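Long-range contacts in cytochrome P450 (Picrophilus torridus, PDB 2RFB), which probably acts as a monooxygenase, binding heme and using its iron to insert one atom of molecular oxygen into a substrate: residues K29-P35 with R238-S244; G44-I48 with K180-L184; H55-R59 with I292-L296. All blocks are in the same frame, centred on the assembly; numbering follows the deposited sequence.

Interaction 1: K29-P35 with R238-S244; sequences KIFSSNP and RFAAEDS. With HEM (protoporphyrin IX containing Fe), chain G.
S32 and F239 face each other as the hydrogen-bonded pair of a two-stranded antiparallel ladder: S32 N gives its hydrogen to F239 O at 2.7 Å, and F239 N returns one to S32 O at 3.1 Å. One step along, F31 and A240 form the non-hydrogen-bonded pair. The ladder ends in a short, straight bond from A241 N to I30 O (2.6 Å, 167° at the hydrogen).

Side chains extend the grip at both ends. P35 lies over a face of the F239 ring, its CA 4.0 Å from the centroid in a CH-pi contact, while P35 CD reaches F239 CE1 at the rim. At the other end, I30 CG2 meets S244 OG.

R238, a heme-binding residue, leaves the ladder beside S33 and turns toward the cofactor, its chain bent at chi2 (-51°). NH1 and NH2 each bond one oxygen of the same propionate, R238 NH1 to HEM O2A at 2.8 Å and R238 NH2 to HEM O1A at 3.1 Å, a fork that should fix the rotation of the carboxylate and balance its charge. The ladder thus carries part of the propionate end of the heme pocket. S33 OG sits over one guanidinium face.

S32 OG accepts from N34 N in an ST turn and also bonds D51. Around the ladder, F31 packs on H23 and V24 of helix 18-26, R238 on L25 of that helix, and both touch V257 of strand 256-259.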
loop_
_atom_site.group_PDB
_atom_site.type_symbol
_atom_site.label_atom_id
_atom_site.label_comp_id
_atom_site.label_asym_id
_atom_site.label_seq_id
_atom_site.Cartn_x
_atom_site.Cartn_y
_atom_site.Cartn_z
ATOM N N LYS A 29 4.192 18.595 11.285
ATOM C CA LYS A 29 5.177 19.605 11.694
ATOM C C LYS A 29 5.971 19.314 12.966
ATOM O O LYS A 29 7.050 19.899 13.173
ATOM C CB LYS A 29 4.529 21.001 11.890
ATOM C CG LYS A 29 3.869 21.571 10.609
ATOM C CD LYS A 29 3.153 22.875 10.869
ATOM C CE LYS A 29 2.571 23.418 9.555
ATOM N NZ LYS A 29 2.288 24.898 9.613
ATOM N N ILE A 30 5.422 18.491 13.845
ATOM C CA ILE A 30 6.156 18.079 15.029
ATOM C C ILE A 30 6.949 16.811 14.679
ATOM O O ILE A 30 8.167 16.693 15.012
ATOM C CB ILE A 30 5.233 17.880 16.270
ATOM C CG1 ILE A 30 4.531 19.197 16.640
ATOM C CG2 ILE A 30 6.044 17.377 17.465
ATOM C CD1 ILE A 30 3.458 19.097 17.727
ATOM N N PHE A 31 6.278 15.879 13.983
ATOM C CA PHE A 31 6.928 14.623 13.590
ATOM C C PHE A 31 7.108 14.591 12.104
ATOM O O PHE A 31 6.174 14.363 11.342
ATOM C CB PHE A 31 6.182 13.400 14.125
ATOM C CG PHE A 31 5.901 13.470 15.595
ATOM C CD1 PHE A 31 4.676 13.939 16.064
ATOM C CD2 PHE A 31 6.882 13.086 16.526
ATOM C CE1 PHE A 31 4.439 14.045 17.482
ATOM C CE2 PHE A 31 6.662 13.179 17.885
ATOM C CZ PHE A 31 5.416 13.654 18.374
ATOM N N SER A 32 8.351 14.806 11.700
ATOM C CA SER A 32 8.743 14.944 10.312
ATOM C C SER A 32 8.835 13.600 9.614
ATOM O O SER A 32 8.939 12.576 10.264
ATOM C CB SER A 32 10.113 15.599 10.294
ATOM O OG SER A 32 10.695 15.509 9.024
ATOM N N SER A 33 8.884 13.604 8.292
ATOM C CA SER A 33 9.036 12.364 7.524
ATOM C C SER A 33 10.440 12.001 7.005
ATOM O O SER A 33 10.608 10.913 6.415
ATOM C CB SER A 33 7.999 12.295 6.402
ATOM O OG SER A 33 6.759 11.956 6.972
ATOM N N ASN A 34 11.438 12.863 7.230
ATOM C CA ASN A 34 12.832 12.522 6.920
ATOM C C ASN A 34 13.753 12.910 8.040
ATOM O O ASN A 34 13.486 13.893 8.707
ATOM C CB ASN A 34 13.288 13.258 5.684
ATOM C CG ASN A 34 12.923 14.709 5.730
ATOM O OD1 ASN A 34 11.770 15.054 6.020
ATOM N ND2 ASN A 34 13.885 15.576 5.441
ATOM N N PRO A 35 14.873 12.175 8.222
ATOM C CA PRO A 35 15.875 12.342 9.334
ATOM C C PRO A 35 16.523 13.723 9.548
ATOM O O PRO A 35 15.982 14.759 9.150
ATOM C CB PRO A 35 16.992 11.357 8.938
ATOM C CG PRO A 35 16.748 11.088 7.440
ATOM C CD PRO A 35 15.258 11.075 7.318
ATOM N N ARG A 238 9.565 8.422 11.380
ATOM C CA ARG A 238 9.134 9.754 11.836
ATOM C C ARG A 238 10.208 10.218 12.763
ATOM O O ARG A 238 10.805 9.415 13.462
ATOM C CB ARG A 238 7.813 9.771 12.602
ATOM C CG ARG A 238 6.518 9.441 11.794
ATOM C CD ARG A 238 6.419 10.253 10.559
ATOM N NE ARG A 238 5.083 10.454 10.016
ATOM C CZ ARG A 238 4.506 9.708 9.068
ATOM N NH1 ARG A 238 5.073 8.575 8.595
ATOM N NH2 ARG A 238 3.325 10.060 8.615
ATOM N N PHE A 239 10.457 11.516 12.772
ATOM C CA PHE A 239 11.471 12.038 13.616
ATOM C C PHE A 239 10.916 13.310 14.182
ATOM O O PHE A 239 10.256 14.104 13.490
ATOM C CB PHE A 239 12.771 12.269 12.798
ATOM C CG PHE A 239 13.235 11.025 12.079
ATOM C CD1 PHE A 239 12.661 10.651 10.888
ATOM C CD2 PHE A 239 14.180 10.187 12.649
ATOM C CE1 PHE A 239 13.033 9.466 10.261
ATOM C CE2 PHE A 239 14.542 8.996 12.022
ATOM C CZ PHE A 239 13.985 8.646 10.834
ATOM N N ALA A 240 11.179 13.508 15.452
ATOM C CA ALA A 240 10.732 14.674 16.118
ATOM C C ALA A 240 11.527 15.885 15.587
ATOM O O ALA A 240 12.761 15.938 15.710
ATOM C CB ALA A 240 10.928 14.494 17.612
ATOM N N ALA A 241 10.801 16.856 15.017
ATOM C CA ALA A 241 11.381 18.123 14.559
ATOM C C ALA A 241 11.580 19.064 15.723
ATOM O O ALA A 241 12.381 19.987 15.637
ATOM C CB ALA A 241 10.491 18.782 13.475
ATOM N N GLU A 242 10.843 18.843 16.812
ATOM C CA GLU A 242 11.017 19.639 18.043
ATOM C C GLU A 242 10.561 18.808 19.222
ATOM O O GLU A 242 9.779 17.888 19.055
ATOM C CB GLU A 242 10.193 20.932 17.995
ATOM C CG GLU A 242 8.672 20.713 17.974
ATOM C CD GLU A 242 7.913 22.030 18.048
ATOM O OE1 GLU A 242 8.108 22.797 19.043
ATOM O OE2 GLU A 242 7.131 22.317 17.110
ATOM N N ASP A 243 11.040 19.144 20.404
ATOM C CA ASP A 243 10.613 18.541 21.658
ATOM C C ASP A 243 9.111 18.588 21.827
ATOM O O ASP A 243 8.482 19.572 21.469
ATOM C CB ASP A 243 11.240 19.316 22.811
ATOM C CG ASP A 243 12.746 19.279 22.769
ATOM O OD1 ASP A 243 13.390 20.171 23.355
ATOM O OD2 ASP A 243 13.290 18.345 22.148
ATOM N N SER A 244 8.538 17.523 22.387
ATOM C CA SER A 244 7.113 17.479 22.724
ATOM C C SER A 244 6.808 16.252 23.552
ATOM O O SER A 244 7.626 15.332 23.664
ATOM C CB SER A 244 6.242 17.497 21.490
ATOM O OG SER A 244 6.495 16.323 20.761
HETATM C CHA HEM G . 1.193 6.206 1.597
HETATM C CHB HEM G . -0.650 1.999 3.385
HETATM C CHC HEM G . -1.959 0.845 -1.252
HETATM C CHD HEM G . 0.479 4.642 -3.113
HETATM C C1A HEM G . 0.769 5.184 2.464
HETATM C C2A HEM G . 0.859 5.218 3.905
HETATM C C3A HEM G . 0.338 4.036 4.369
HETATM C C4A HEM G . -0.089 3.299 3.236
HETATM C CMA HEM G . 0.148 3.430 5.851
HETATM C CAA HEM G . 1.452 6.412 4.731
HETATM C CBA HEM G . 2.973 6.259 4.987
HETATM C CGA HEM G . 3.323 7.414 5.885
HETATM O O1A HEM G . 2.399 8.096 6.462
HETATM O O2A HEM G . 4.539 7.651 6.028
HETATM C C1B HEM G . -1.198 1.321 2.277
HETATM C C2B HEM G . -2.033 0.145 2.298
HETATM C C3B HEM G . -2.335 -0.101 0.980
HETATM C C4B HEM G . -1.728 0.881 0.165
HETATM C CMB HEM G . -2.427 -0.596 3.652
HETATM C CAB HEM G . -3.153 -1.185 0.120
HETATM C CBB HEM G . -4.184 -2.014 0.654
HETATM C C1C HEM G . -1.526 1.783 -2.255
HETATM C C2C HEM G . -1.741 1.887 -3.716
HETATM C C3C HEM G . -1.026 2.951 -4.159
HETATM C C4C HEM G . -0.343 3.514 -3.063
HETATM C CMC HEM G . -2.603 1.005 -4.730
HETATM C CAC HEM G . -0.955 3.521 -5.631
HETATM C CBC HEM G . 0.213 3.724 -6.268
HETATM C C1D HEM G . 0.889 5.421 -1.981
HETATM C C2D HEM G . 1.627 6.662 -2.032
HETATM C C3D HEM G . 1.838 7.078 -0.565
HETATM C C4D HEM G . 1.191 6.090 0.201
HETATM C CMD HEM G . 2.171 7.426 -3.281
HETATM C CAD HEM G . 2.558 8.302 0.097
HETATM C CBD HEM G . 1.556 9.477 0.114
HETATM C CGD HEM G . 2.188 10.690 0.718
HETATM O O1D HEM G . 3.270 10.536 1.370
HETATM O O2D HEM G . 1.626 11.813 0.547
HETATM N NA HEM G . 0.159 3.987 2.073
HETATM N NB HEM G . -1.048 1.775 0.932
HETATM N NC HEM G . -0.664 2.829 -1.924
HETATM N ND HEM G . 0.646 5.105 -0.622
HETATM FE FE HEM G . -0.380 3.570 0.070
#

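Interaction 2: G44-I48 with K180-L184; sequences GISFI and KYIML. With HEM (protoporphyrin IX containing Fe), chain G; SO4 (sulfate ion), chain F.
Part of the heme pocket of this cytochrome P450 is built here, where the loop 44-48 leading into helix 52-66 lies against the long helix 175-206. No hydrogen bond joins the two segments; the contact is made mainly by apolar side chains, with L184 at its middle. L184 CD2 stands over the centre of the F47 ring, 3.8 Å from the centroid and 5° off the normal, and the same methyl touches S46 CB. The other branch, L184 CD1, meets I48 CG2 at 4.1 Å.

F47 CG takes the position between backbone N and carbonyl carbon (chi1 64°), which sends the ring between Y181 and a heme propionate. Its CE1 edge approaches HEM CGD, whereas CE2 comes over one face of the Y181 ring near the rim, the two planes inclined at 57°. The hydroxyl of Y181 is held by S62 and by F58 O, both on helix 52-66, which probably fixes the ring beside F47. I48 CG1 and CD1 pack against HEM CAD, at the root of the propionate, and L184 CG faces the methyl HEM CMD at 3.8 Å.

I45 CD1 packs on M183 CB. Separately, S46 N donates to a sulfate, probably from the crystallisation liquor, with O3 of SO4 2.9 Å away.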
loop_
_atom_site.group_PDB
_atom_site.type_symbol
_atom_site.label_atom_id
_atom_site.label_comp_id
_atom_site.label_asym_id
_atom_site.label_seq_id
_atom_site.Cartn_x
_atom_site.Cartn_y
_atom_site.Cartn_z
ATOM N N GLY A 44 12.324 4.569 1.376
ATOM C CA GLY A 44 11.464 5.749 1.198
ATOM C C GLY A 44 12.069 6.709 0.191
ATOM O O GLY A 44 13.137 7.246 0.446
ATOM N N ILE A 45 11.403 6.907 -0.953
ATOM C CA ILE A 45 11.825 7.883 -1.982
ATOM C C ILE A 45 10.700 8.837 -2.414
ATOM O O ILE A 45 9.522 8.628 -2.099
ATOM C CB ILE A 45 12.311 7.152 -3.241
ATOM C CG1 ILE A 45 11.161 6.326 -3.846
ATOM C CG2 ILE A 45 13.593 6.342 -2.938
ATOM C CD1 ILE A 45 11.592 4.973 -4.376
ATOM N N SER A 46 11.058 9.856 -3.195
ATOM C CA SER A 46 10.103 10.859 -3.663
ATOM C C SER A 46 9.351 11.534 -2.517
ATOM O O SER A 46 9.934 11.804 -1.472
ATOM C CB SER A 46 9.112 10.288 -4.682
ATOM O OG SER A 46 8.150 11.290 -5.015
ATOM N N PHE A 47 8.065 11.809 -2.710
ATOM C CA PHE A 47 7.384 12.709 -1.815
ATOM C C PHE A 47 6.959 12.101 -0.482
ATOM O O PHE A 47 6.544 12.835 0.423
ATOM C CB PHE A 47 6.254 13.485 -2.523
ATOM C CG PHE A 47 5.123 12.623 -3.043
ATOM C CD1 PHE A 47 4.120 12.156 -2.187
ATOM C CD2 PHE A 47 5.043 12.303 -4.383
ATOM C CE1 PHE A 47 3.078 11.336 -2.662
ATOM C CE2 PHE A 47 3.980 11.491 -4.864
ATOM C CZ PHE A 47 3.009 11.016 -4.004
ATOM N N ILE A 48 7.091 10.788 -0.334
ATOM C CA ILE A 48 6.826 10.156 0.954
ATOM C C ILE A 48 7.756 10.642 2.061
ATOM O O ILE A 48 7.359 10.669 3.219
ATOM C CB ILE A 48 6.758 8.571 0.884
ATOM C CG1 ILE A 48 5.873 8.011 2.008
ATOM C CG2 ILE A 48 8.176 7.881 0.787
ATOM C CD1 ILE A 48 5.519 6.480 1.819
ATOM N N LYS A 180 11.522 8.666 -9.848
ATOM C CA LYS A 180 11.290 8.292 -8.466
ATOM C C LYS A 180 9.796 8.374 -8.143
ATOM O O LYS A 180 9.277 7.522 -7.402
ATOM C CB LYS A 180 12.113 9.135 -7.486
ATOM C CG LYS A 180 13.631 9.000 -7.603
ATOM C CD LYS A 180 14.137 7.552 -7.531
ATOM C CE LYS A 180 15.680 7.477 -7.630
ATOM N NZ LYS A 180 16.340 8.760 -7.182
ATOM N N TYR A 181 9.103 9.351 -8.731
ATOM C CA TYR A 181 7.648 9.543 -8.517
ATOM C C TYR A 181 6.902 8.288 -8.930
ATOM O O TYR A 181 6.121 7.734 -8.164
ATOM C CB TYR A 181 7.118 10.757 -9.342
ATOM C CG TYR A 181 5.836 11.424 -8.825
ATOM C CD1 TYR A 181 5.857 12.735 -8.307
ATOM C CD2 TYR A 181 4.609 10.769 -8.893
ATOM C CE1 TYR A 181 4.689 13.347 -7.853
ATOM C CE2 TYR A 181 3.415 11.386 -8.439
ATOM C CZ TYR A 181 3.468 12.659 -7.920
ATOM O OH TYR A 181 2.305 13.249 -7.488
ATOM N N ILE A 182 7.186 7.836 -10.146
ATOM C CA ILE A 182 6.647 6.592 -10.687
ATOM C C ILE A 182 7.074 5.414 -9.831
ATOM O O ILE A 182 6.243 4.603 -9.446
ATOM C CB ILE A 182 7.111 6.457 -12.133
ATOM C CG1 ILE A 182 6.312 7.434 -12.999
ATOM C CG2 ILE A 182 7.055 5.025 -12.666
ATOM C CD1 ILE A 182 7.018 7.717 -14.279
ATOM N N MET A 183 8.348 5.352 -9.468
ATOM C CA MET A 183 8.797 4.309 -8.560
ATOM C C MET A 183 8.013 4.262 -7.255
ATOM O O MET A 183 7.683 3.190 -6.771
ATOM C CB MET A 183 10.282 4.429 -8.288
ATOM C CG MET A 183 11.104 3.912 -9.403
ATOM S SD MET A 183 12.837 4.189 -9.070
ATOM C CE MET A 183 13.131 3.007 -7.762
ATOM N N LEU A 184 7.698 5.420 -6.686
ATOM C CA LEU A 184 6.944 5.457 -5.434
ATOM C C LEU A 184 5.560 4.955 -5.649
ATOM O O LEU A 184 5.057 4.236 -4.818
ATOM C CB LEU A 184 6.894 6.858 -4.835
ATOM C CG LEU A 184 5.991 7.128 -3.634
ATOM C CD1 LEU A 184 6.362 6.213 -2.480
ATOM C CD2 LEU A 184 6.113 8.619 -3.215
HETATM C CHA HEM G . 1.193 6.206 1.597
HETATM C CHB HEM G . -0.650 1.999 3.385
HETATM C CHC HEM G . -1.959 0.845 -1.252
HETATM C CHD HEM G . 0.479 4.642 -3.113
HETATM C C1A HEM G . 0.769 5.184 2.464
HETATM C C2A HEM G . 0.859 5.218 3.905
HETATM C C3A HEM G . 0.338 4.036 4.369
HETATM C C4A HEM G . -0.089 3.299 3.236
HETATM C CMA HEM G . 0.148 3.430 5.851
HETATM C CAA HEM G . 1.452 6.412 4.731
HETATM C CBA HEM G . 2.973 6.259 4.987
HETATM C CGA HEM G . 3.323 7.414 5.885
HETATM O O1A HEM G . 2.399 8.096 6.462
HETATM O O2A HEM G . 4.539 7.651 6.028
HETATM C C1B HEM G . -1.198 1.321 2.277
HETATM C C2B HEM G . -2.033 0.145 2.298
HETATM C C3B HEM G . -2.335 -0.101 0.980
HETATM C C4B HEM G . -1.728 0.881 0.165
HETATM C CMB HEM G . -2.427 -0.596 3.652
HETATM C CAB HEM G . -3.153 -1.185 0.120
HETATM C CBB HEM G . -4.184 -2.014 0.654
HETATM C C1C HEM G . -1.526 1.783 -2.255
HETATM C C2C HEM G . -1.741 1.887 -3.716
HETATM C C3C HEM G . -1.026 2.951 -4.159
HETATM C C4C HEM G . -0.343 3.514 -3.063
HETATM C CMC HEM G . -2.603 1.005 -4.730
HETATM C CAC HEM G . -0.955 3.521 -5.631
HETATM C CBC HEM G . 0.213 3.724 -6.268
HETATM C C1D HEM G . 0.889 5.421 -1.981
HETATM C C2D HEM G . 1.627 6.662 -2.032
HETATM C C3D HEM G . 1.838 7.078 -0.565
HETATM C C4D HEM G . 1.191 6.090 0.201
HETATM C CMD HEM G . 2.171 7.426 -3.281
HETATM C CAD HEM G . 2.558 8.302 0.097
HETATM C CBD HEM G . 1.556 9.477 0.114
HETATM C CGD HEM G . 2.188 10.690 0.718
HETATM O O1D HEM G . 3.270 10.536 1.370
HETATM O O2D HEM G . 1.626 11.813 0.547
HETATM N NA HEM G . 0.159 3.987 2.073
HETATM N NB HEM G . -1.048 1.775 0.932
HETATM N NC HEM G . -0.664 2.829 -1.924
HETATM N ND HEM G . 0.646 5.105 -0.622
HETATM FE FE HEM G . -0.380 3.570 0.070
HETATM S S SO4 F . 14.509 10.585 -3.628
HETATM O O1 SO4 F . 14.177 10.996 -2.255
HETATM O O2 SO4 F . 14.694 9.141 -3.737
HETATM O O3 SO4 F . 13.417 11.025 -4.514
HETATM O O4 SO4 F . 15.771 11.224 -4.005
#

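Interaction 3: H55-R59 with I292-L296. With HEM (protoporphyrin IX containing Fe), chain G.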
loop_
_atom_site.group_PDB
_atom_site.type_symbol
_atom_site.label_atom_id
_atom_site.label_comp_id
_atom_site.label_asym_id
_atom_site.label_seq_id
_atom_site.Cartn_x
_atom_site.Cartn_y
_atom_site.Cartn_z
ATOM N N HIS A 55 6.122 18.804 0.076
ATOM C CA HIS A 55 5.404 17.544 -0.148
ATOM C C HIS A 55 4.076 17.757 -0.889
ATOM O O HIS A 55 3.680 16.922 -1.681
ATOM C CB HIS A 55 5.200 16.792 1.192
ATOM C CG HIS A 55 3.911 16.024 1.296
ATOM N ND1 HIS A 55 3.850 14.646 1.200
ATOM C CD2 HIS A 55 2.638 16.442 1.499
ATOM C CE1 HIS A 55 2.595 14.254 1.348
ATOM N NE2 HIS A 55 1.842 15.328 1.526
ATOM N N LYS A 56 3.395 18.865 -0.621
ATOM C CA LYS A 56 2.051 19.111 -1.170
ATOM C C LYS A 56 2.172 19.434 -2.647
ATOM O O LYS A 56 1.364 18.993 -3.481
ATOM C CB LYS A 56 1.391 20.291 -0.431
ATOM C CG LYS A 56 -0.069 20.565 -0.780
ATOM C CD LYS A 56 -0.539 21.902 -0.190
ATOM C CE LYS A 56 -1.951 22.246 -0.634
ATOM N NZ LYS A 56 -1.996 22.854 -2.011
ATOM N N GLU A 57 3.212 20.204 -2.953
ATOM C CA GLU A 57 3.565 20.530 -4.318
ATOM C C GLU A 57 3.725 19.244 -5.105
ATOM O O GLU A 57 3.127 19.093 -6.158
ATOM C CB GLU A 57 4.832 21.400 -4.390
ATOM C CG GLU A 57 4.683 22.769 -3.750
ATOM C CD GLU A 57 5.916 23.667 -3.916
ATOM O OE1 GLU A 57 6.693 23.430 -4.881
ATOM O OE2 GLU A 57 6.083 24.623 -3.105
ATOM N N PHE A 58 4.497 18.306 -4.574
ATOM C CA PHE A 58 4.674 17.008 -5.234
ATOM C C PHE A 58 3.381 16.212 -5.296
ATOM O O PHE A 58 2.979 15.806 -6.361
ATOM C CB PHE A 58 5.781 16.197 -4.568
ATOM C CG PHE A 58 7.153 16.556 -5.041
ATOM C CD1 PHE A 58 7.857 17.614 -4.454
ATOM C CD2 PHE A 58 7.758 15.848 -6.059
ATOM C CE1 PHE A 58 9.140 17.962 -4.895
ATOM C CE2 PHE A 58 9.044 16.188 -6.504
ATOM C CZ PHE A 58 9.733 17.243 -5.924
ATOM N N ARG A 59 2.705 16.005 -4.171
ATOM C CA ARG A 59 1.475 15.184 -4.202
ATOM C C ARG A 59 0.350 15.726 -5.135
ATOM O O ARG A 59 -0.360 14.925 -5.745
ATOM C CB ARG A 59 0.984 14.887 -2.770
ATOM C CG ARG A 59 -0.194 13.946 -2.669
ATOM C CD ARG A 59 -0.637 13.822 -1.215
ATOM N NE ARG A 59 -1.916 13.126 -1.044
ATOM C CZ ARG A 59 -2.125 12.082 -0.239
ATOM N NH1 ARG A 59 -1.141 11.562 0.500
ATOM N NH2 ARG A 59 -3.346 11.563 -0.155
ATOM N N ILE A 292 -1.400 14.234 6.269
ATOM C CA ILE A 292 -1.042 14.759 4.982
ATOM C C ILE A 292 -0.417 13.658 4.162
ATOM O O ILE A 292 -0.372 13.766 2.950
ATOM C CB ILE A 292 -0.097 15.976 5.100
ATOM C CG1 ILE A 292 1.256 15.550 5.732
ATOM C CG2 ILE A 292 -0.807 17.147 5.830
ATOM C CD1 ILE A 292 2.390 16.567 5.519
ATOM N N HIS A 293 0.037 12.585 4.819
ATOM C CA HIS A 293 0.605 11.454 4.079
ATOM C C HIS A 293 -0.399 10.312 3.939
ATOM O O HIS A 293 -0.036 9.234 3.457
ATOM C CB HIS A 293 1.886 10.920 4.732
ATOM C CG HIS A 293 3.053 11.843 4.607
ATOM N ND1 HIS A 293 3.764 11.972 3.435
ATOM C CD2 HIS A 293 3.624 12.699 5.499
ATOM C CE1 HIS A 293 4.725 12.876 3.611
ATOM N NE2 HIS A 293 4.678 13.303 4.859
ATOM N N MET A 294 -1.653 10.531 4.362
ATOM C CA MET A 294 -2.645 9.485 4.172
ATOM C C MET A 294 -2.515 8.905 2.739
ATOM O O MET A 294 -2.458 9.660 1.759
ATOM C CB MET A 294 -4.073 10.026 4.399
ATOM C CG MET A 294 -4.982 8.858 4.739
ATOM S SD MET A 294 -6.577 9.242 5.425
ATOM C CE MET A 294 -7.456 10.100 4.093
ATOM N N CYS A 295 -2.492 7.582 2.639
ATOM C CA CYS A 295 -2.289 6.825 1.368
ATOM C C CYS A 295 -2.944 7.463 0.149
ATOM O O CYS A 295 -4.165 7.559 0.082
ATOM C CB CYS A 295 -2.825 5.382 1.471
ATOM S SG CYS A 295 -2.573 4.347 -0.023
ATOM N N LEU A 296 -2.110 7.888 -0.787
ATOM C CA LEU A 296 -2.538 8.399 -2.047
ATOM C C LEU A 296 -3.345 7.349 -2.822
ATOM O O LEU A 296 -4.313 7.708 -3.486
ATOM C CB LEU A 296 -1.315 8.858 -2.856
ATOM C CG LEU A 296 -1.613 9.396 -4.249
ATOM C CD1 LEU A 296 -2.671 10.473 -4.170
ATOM C CD2 LEU A 296 -0.372 9.968 -4.922
HETATM C CHA HEM G . 1.193 6.206 1.597
HETATM C CHB HEM G . -0.650 1.999 3.385
HETATM C CHC HEM G . -1.959 0.845 -1.252
HETATM C CHD HEM G . 0.479 4.642 -3.113
HETATM C C1A HEM G . 0.769 5.184 2.464
HETATM C C2A HEM G . 0.859 5.218 3.905
HETATM C C3A HEM G . 0.338 4.036 4.369
HETATM C C4A HEM G . -0.089 3.299 3.236
HETATM C CMA HEM G . 0.148 3.430 5.851
HETATM C CAA HEM G . 1.452 6.412 4.731
HETATM C CBA HEM G . 2.973 6.259 4.987
HETATM C CGA HEM G . 3.323 7.414 5.885
HETATM O O1A HEM G . 2.399 8.096 6.462
HETATM O O2A HEM G . 4.539 7.651 6.028
HETATM C C1B HEM G . -1.198 1.321 2.277
HETATM C C2B HEM G . -2.033 0.145 2.298
HETATM C C3B HEM G . -2.335 -0.101 0.980
HETATM C C4B HEM G . -1.728 0.881 0.165
HETATM C CMB HEM G . -2.427 -0.596 3.652
HETATM C CAB HEM G . -3.153 -1.185 0.120
HETATM C CBB HEM G . -4.184 -2.014 0.654
HETATM C C1C HEM G . -1.526 1.783 -2.255
HETATM C C2C HEM G . -1.741 1.887 -3.716
HETATM C C3C HEM G . -1.026 2.951 -4.159
HETATM C C4C HEM G . -0.343 3.514 -3.063
HETATM C CMC HEM G . -2.603 1.005 -4.730
HETATM C CAC HEM G . -0.955 3.521 -5.631
HETATM C CBC HEM G . 0.213 3.724 -6.268
HETATM C C1D HEM G . 0.889 5.421 -1.981
HETATM C C2D HEM G . 1.627 6.662 -2.032
HETATM C C3D HEM G . 1.838 7.078 -0.565
HETATM C C4D HEM G . 1.191 6.090 0.201
HETATM C CMD HEM G . 2.171 7.426 -3.281
HETATM C CAD HEM G . 2.558 8.302 0.097
HETATM C CBD HEM G . 1.556 9.477 0.114
HETATM C CGD HEM G . 2.188 10.690 0.718
HETATM O O1D HEM G . 3.270 10.536 1.370
HETATM O O2D HEM G . 1.626 11.813 0.547
HETATM N NA HEM G . 0.159 3.987 2.073
HETATM N NB HEM G . -1.048 1.775 0.932
HETATM N NC HEM G . -0.664 2.829 -1.924
HETATM N ND HEM G . 0.646 5.105 -0.622
HETATM FE FE HEM G . -0.380 3.570 0.070
#
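I292 meets H55 first: its CD1 lies over one face of the H55 imidazole, and I292 O receives a weak hydrogen bond from H55 NE2 (3.1 Å, 126° at the hydrogen).

H293 comes next, its ring set obliquely to that of H55 with centroids 4.2 Å apart. H293 ND1 gives a nearly straight bond to HEM O1D at 2.6 Å, in the plane of the imidazole.

M294 O is gripped by both terminal nitrogens of R59, with R59 NH1 at 2.6 Å and R59 NH2 at 2.8 Å, and lies in the guanidinium plane. NH1 also bonds HEM O2D, an oxygen whose place is less sure. The R59 chain runs extended from the helix, CG anti to the backbone N (chi1 -174°), which carries the guanidinium across to the loop. Replacing R59 by an alanine would probably leave M294 O without these two donors and take a positively charged neighbour from the propionate.

C295 SG binds the heme iron, HEM FE, at 2.3 Å, the axial thiolate of the P450 fold. L296 CB then lies over the centre of one guanidinium face of R59, the two side chains running past each other in opposite directions.

Helix 52-66 therefore grips the cysteine-ligand loop directly, through R59 and M294 O. A second bridge through the propionate is likely but less sure, given the doubtful place of O2D; the arginine probably offsets the carboxylate's charge, while H293 fixes its other oxygen.

All three contacts touch the same heme, near its propionate end. Interaction 1 holds one propionate through R238, interaction 3 the other through H293 and, less surely placed, R59, and interaction 2 packs F47, I48 and L184 against the second propionate's side of the porphyrin. Centres of interactions 2 and 3 are about 11 Å apart, those of 1 and 3 about 17 Å, and those of 1 and 2 about 20 Å. Each pair touches directly: S33 OG lies 3.3 Å from H293 NE2 (1 and 3), S33 CB 3.6 Å from I48 O (1 and 2), and F47 CB 3.4 Å from F58 CB (2 and 3). Segments of interaction 3 alternate along the chain with those of both others.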